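Local atomic coordinates of T-cell surface protein tactile (Homo sapiens, PDB entry 6ARQ), a protein that promotes adhesion of natural killer cells to target cells by binding the poliovirus receptor PVR, and may serve adhesion of activated T cells late in the immune response. Residues L86-C99 against E106-Q118. The protein carries 1 engineered substitution. Residues are numbered along the deposited sequence; the frame is centred on the assembly and turned at random.
Engineered in segment 86-99: Ser91 (natural residue Cys).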
# COMPACT_ATOMS: atom_id res chain seq x y z
N LEU A 86 -31.72 32.23 -23.55
CA LEU A 86 -31.00 32.06 -24.81
C LEU A 86 -31.95 32.39 -25.96
O LEU A 86 -33.01 31.77 -26.06
CB LEU A 86 -30.44 30.62 -24.94
CG LEU A 86 -29.45 30.17 -23.86
CD1 LEU A 86 -29.43 28.66 -23.74
CD2 LEU A 86 -28.05 30.70 -24.12
N ARG A 87 -31.60 33.40 -26.77
CA ARG A 87 -32.44 33.88 -27.88
C ARG A 87 -31.70 33.85 -29.21
O ARG A 87 -30.49 34.13 -29.25
CB ARG A 87 -32.93 35.31 -27.59
CG ARG A 87 -33.80 35.43 -26.35
CD ARG A 87 -34.19 36.87 -26.05
NE ARG A 87 -34.59 37.03 -24.66
CZ ARG A 87 -33.77 37.36 -23.67
NH1 ARG A 87 -32.48 37.56 -23.91
NH2 ARG A 87 -34.22 37.48 -22.43
N ASN A 88 -32.43 33.56 -30.32
CA ASN A 88 -31.93 33.47 -31.71
C ASN A 88 -30.62 32.66 -31.75
O ASN A 88 -29.58 33.15 -32.20
CB ASN A 88 -31.77 34.87 -32.33
CG ASN A 88 -32.39 35.02 -33.69
OD1 ASN A 88 -32.00 34.36 -34.66
ND2 ASN A 88 -33.37 35.91 -33.80
N MET A 89 -30.70 31.42 -31.25
CA MET A 89 -29.59 30.48 -31.09
C MET A 89 -29.01 29.97 -32.41
O MET A 89 -29.71 29.86 -33.41
CB MET A 89 -30.04 29.28 -30.24
CG MET A 89 -30.43 29.66 -28.83
SD MET A 89 -30.95 28.24 -27.83
CE MET A 89 -32.55 27.91 -28.53
N SER A 90 -27.70 29.64 -32.37
CA SER A 90 -26.92 29.07 -33.47
C SER A 90 -26.27 27.75 -33.00
O SER A 90 -26.47 27.34 -31.85
CB SER A 90 -25.88 30.07 -33.97
OG SER A 90 -24.76 30.17 -33.10
N SER A 91 -25.48 27.09 -33.88
CA SER A 91 -24.80 25.83 -33.59
C SER A 91 -23.70 25.98 -32.51
O SER A 91 -23.39 25.01 -31.83
CB SER A 91 -24.19 25.24 -34.86
OG SER A 91 -23.23 26.11 -35.44
N SER A 92 -23.14 27.20 -32.36
CA SER A 92 -22.10 27.50 -31.37
C SER A 92 -22.64 27.51 -29.93
O SER A 92 -21.88 27.30 -28.99
CB SER A 92 -21.44 28.84 -31.69
OG SER A 92 -22.39 29.89 -31.78
N VAL A 93 -23.96 27.76 -29.77
CA VAL A 93 -24.66 27.81 -28.48
C VAL A 93 -24.91 26.37 -27.95
O VAL A 93 -25.05 26.19 -26.74
CB VAL A 93 -25.99 28.62 -28.57
CG1 VAL A 93 -26.50 29.02 -27.19
CG2 VAL A 93 -25.82 29.87 -29.44
N SER A 94 -24.96 25.37 -28.85
CA SER A 94 -25.18 23.96 -28.51
C SER A 94 -24.12 23.45 -27.53
O SER A 94 -22.93 23.70 -27.71
CB SER A 94 -25.19 23.10 -29.77
OG SER A 94 -25.43 21.73 -29.49
N GLY A 95 -24.58 22.77 -26.48
CA GLY A 95 -23.73 22.21 -25.44
C GLY A 95 -24.43 21.94 -24.13
O GLY A 95 -25.65 22.14 -24.02
N ARG A 96 -23.67 21.47 -23.13
CA ARG A 96 -24.17 21.16 -21.79
C ARG A 96 -24.12 22.38 -20.88
O ARG A 96 -23.06 23.00 -20.74
CB ARG A 96 -23.38 20.00 -21.17
CG ARG A 96 -23.90 18.61 -21.53
CD ARG A 96 -22.85 17.53 -21.34
NE ARG A 96 -22.40 17.41 -19.95
CZ ARG A 96 -22.84 16.50 -19.09
NH1 ARG A 96 -23.74 15.60 -19.46
NH2 ARG A 96 -22.38 16.47 -17.84
N TYR A 97 -25.26 22.74 -20.28
CA TYR A 97 -25.42 23.86 -19.36
C TYR A 97 -25.86 23.33 -18.00
O TYR A 97 -26.90 22.68 -17.90
CB TYR A 97 -26.44 24.88 -19.90
CG TYR A 97 -25.97 25.62 -21.13
CD1 TYR A 97 -25.25 26.81 -21.02
CD2 TYR A 97 -26.27 25.15 -22.41
CE1 TYR A 97 -24.82 27.50 -22.15
CE2 TYR A 97 -25.84 25.84 -23.55
CZ TYR A 97 -25.12 27.01 -23.41
OH TYR A 97 -24.69 27.69 -24.52
N GLU A 98 -25.05 23.58 -16.96
CA GLU A 98 -25.32 23.11 -15.61
C GLU A 98 -25.69 24.26 -14.68
O GLU A 98 -25.08 25.33 -14.73
CB GLU A 98 -24.09 22.37 -15.05
CG GLU A 98 -24.37 21.59 -13.77
CD GLU A 98 -23.16 21.33 -12.89
OE1 GLU A 98 -23.14 21.85 -11.75
OE2 GLU A 98 -22.25 20.59 -13.33
N CYS A 99 -26.70 24.02 -13.82
CA CYS A 99 -27.11 24.96 -12.78
C CYS A 99 -26.85 24.32 -11.42
O CYS A 99 -27.05 23.11 -11.25
CB CYS A 99 -28.56 25.42 -12.94
SG CYS A 99 -29.80 24.34 -12.17
N GLU A 106 -31.26 22.23 2.81
CA GLU A 106 -31.50 21.20 1.78
C GLU A 106 -30.22 20.74 1.08
O GLU A 106 -30.18 19.62 0.55
CB GLU A 106 -32.51 21.69 0.73
CG GLU A 106 -33.96 21.73 1.21
CD GLU A 106 -34.32 22.87 2.14
OE1 GLU A 106 -34.97 22.60 3.17
OE2 GLU A 106 -33.91 24.02 1.87
N GLY A 107 -29.20 21.60 1.06
CA GLY A 107 -27.92 21.29 0.44
C GLY A 107 -27.77 21.76 -0.99
O GLY A 107 -28.39 22.75 -1.40
N ILE A 108 -26.95 21.04 -1.77
CA ILE A 108 -26.67 21.38 -3.16
C ILE A 108 -27.52 20.54 -4.12
O ILE A 108 -27.53 19.31 -4.06
CB ILE A 108 -25.14 21.25 -3.47
CG1 ILE A 108 -24.32 22.31 -2.70
CG2 ILE A 108 -24.83 21.33 -4.97
CD1 ILE A 108 -23.57 21.77 -1.54
N GLN A 109 -28.25 21.25 -5.01
CA GLN A 109 -29.07 20.70 -6.09
C GLN A 109 -28.35 20.97 -7.41
O GLN A 109 -27.79 22.05 -7.59
CB GLN A 109 -30.47 21.31 -6.10
CG GLN A 109 -31.50 20.50 -5.32
CD GLN A 109 -31.78 21.12 -3.98
OE1 GLN A 109 -32.61 22.03 -3.84
NE2 GLN A 109 -31.08 20.66 -2.95
N THR A 110 -28.36 19.99 -8.33
CA THR A 110 -27.68 20.11 -9.62
C THR A 110 -28.60 19.62 -10.74
O THR A 110 -29.24 18.57 -10.60
CB THR A 110 -26.34 19.34 -9.57
OG1 THR A 110 -25.53 19.86 -8.52
CG2 THR A 110 -25.56 19.40 -10.89
N LYS A 111 -28.67 20.39 -11.84
CA LYS A 111 -29.43 20.03 -13.03
C LYS A 111 -28.62 20.38 -14.27
O LYS A 111 -28.18 21.52 -14.42
CB LYS A 111 -30.82 20.69 -13.04
CG LYS A 111 -31.85 19.88 -13.83
CD LYS A 111 -33.20 20.57 -13.91
CE LYS A 111 -34.15 20.18 -12.80
NZ LYS A 111 -35.45 20.90 -12.92
N ILE A 112 -28.38 19.38 -15.13
CA ILE A 112 -27.61 19.52 -16.36
C ILE A 112 -28.56 19.46 -17.56
O ILE A 112 -29.32 18.50 -17.70
CB ILE A 112 -26.45 18.48 -16.47
CG1 ILE A 112 -25.64 18.37 -15.16
CG2 ILE A 112 -25.53 18.79 -17.66
CD1 ILE A 112 -25.88 17.10 -14.36
N TYR A 113 -28.52 20.50 -18.40
CA TYR A 113 -29.32 20.63 -19.61
C TYR A 113 -28.42 20.48 -20.82
O TYR A 113 -27.53 21.31 -21.03
CB TYR A 113 -30.03 21.99 -19.65
CG TYR A 113 -31.21 22.13 -18.71
CD1 TYR A 113 -32.48 21.68 -19.07
CD2 TYR A 113 -31.08 22.78 -17.48
CE1 TYR A 113 -33.57 21.84 -18.23
CE2 TYR A 113 -32.17 22.95 -16.63
CZ TYR A 113 -33.42 22.47 -17.01
OH TYR A 113 -34.50 22.62 -16.18
N ASN A 114 -28.63 19.42 -21.62
CA ASN A 114 -27.85 19.20 -22.83
C ASN A 114 -28.64 19.79 -24.00
O ASN A 114 -29.59 19.17 -24.48
CB ASN A 114 -27.50 17.72 -23.03
CG ASN A 114 -26.58 17.43 -24.19
OD1 ASN A 114 -25.69 18.22 -24.55
ND2 ASN A 114 -26.75 16.27 -24.80
N LEU A 115 -28.29 21.03 -24.38
CA LEU A 115 -28.94 21.76 -25.46
C LEU A 115 -28.36 21.35 -26.81
O LEU A 115 -27.16 21.48 -27.04
CB LEU A 115 -28.81 23.28 -25.24
CG LEU A 115 -29.45 24.21 -26.28
CD1 LEU A 115 -30.97 24.14 -26.24
CD2 LEU A 115 -28.98 25.63 -26.07
N LEU A 116 -29.23 20.83 -27.69
CA LEU A 116 -28.87 20.37 -29.03
C LEU A 116 -29.60 21.22 -30.07
O LEU A 116 -30.83 21.31 -30.05
CB LEU A 116 -29.21 18.88 -29.20
CG LEU A 116 -28.44 17.92 -28.29
CD1 LEU A 116 -29.36 17.26 -27.27
CD2 LEU A 116 -27.72 16.86 -29.10
N ILE A 117 -28.82 21.87 -30.96
CA ILE A 117 -29.35 22.72 -32.03
C ILE A 117 -29.33 21.92 -33.34
O ILE A 117 -28.26 21.53 -33.81
CB ILE A 117 -28.60 24.08 -32.14
CG1 ILE A 117 -28.55 24.85 -30.78
CG2 ILE A 117 -29.15 24.96 -33.28
CD1 ILE A 117 -29.92 25.29 -30.11
N GLN A 118 -30.53 21.66 -33.91
CA GLN A 118 -30.71 20.90 -35.15
C GLN A 118 -31.18 21.82 -36.27
O GLN A 118 -30.36 22.37 -37.00
CB GLN A 118 -31.72 19.76 -34.94
CG GLN A 118 -31.21 18.63 -34.05
CD GLN A 118 -32.23 17.54 -33.87
OE1 GLN A 118 -33.29 17.73 -33.26
NE2 GLN A 118 -31.92 16.35 -34.38
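Leu115 packs its CD2 methyl among side chains from the end of strand 79-86 (Leu86), the following loop (Met89) and the neighbouring strand (Tyr97): the methyl sits 3.7 Å from Met89 SD, meets Leu86 CD1 tip to tip, and passes Tyr97 CE2 obliquely at 4.0 Å. With CG anti to the backbone N (chi1 -180°), the leucine reaches inward from its strand to all three. Ile117 extends this apolar patch, crossing Met89 at about a right angle and laying CG1 against Ser90 O.

The tyrosine is pinned at its far end. Tyr97 OH donates to Val93 O at 2.7 Å, in the carbonyl plane and on a lone pair, tying the strand back to the turn before it. This is the tyrosine corner expected of an immunoglobulin fold, here the first Ig-like V-type domain of CD96, and the two segments are its F and G strands with the E-F turn.

The strands pair antiparallel from Gly95 with Leu115 to Cys99 with Lys111. Tyr97 and Tyr113 exchange nearly straight backbone bonds, Tyr97 N to Tyr113 O at 2.8 Å with 173° at the hydrogen. Where the pairing begins, Leu115 O takes two donors, Gly95 N and Ser94 OG, the latter at 3.0 Å.

On the face opposite Tyr97 and Leu115, Ile112 CG2 lies 3.8 Å above the centre of the Arg96 guanidinium, whose charge is met by a salt bridge to Glu11. Beyond it, Glu98 runs alongside Ile112, its CG touching the isoleucine CG1 at 3.7 Å.

Cys99 SG, bonded to Cys26, rests against Lys111 CB and joins the two sheets, while Tyr113 OH reaches Thr25 O. The chiefly apolar inner face thus keeps both tyrosine hydroxyls satisfied by backbone carbonyls, whereas outside, Ile112 gives charged chains an apolar surface for their flat or aliphatic parts.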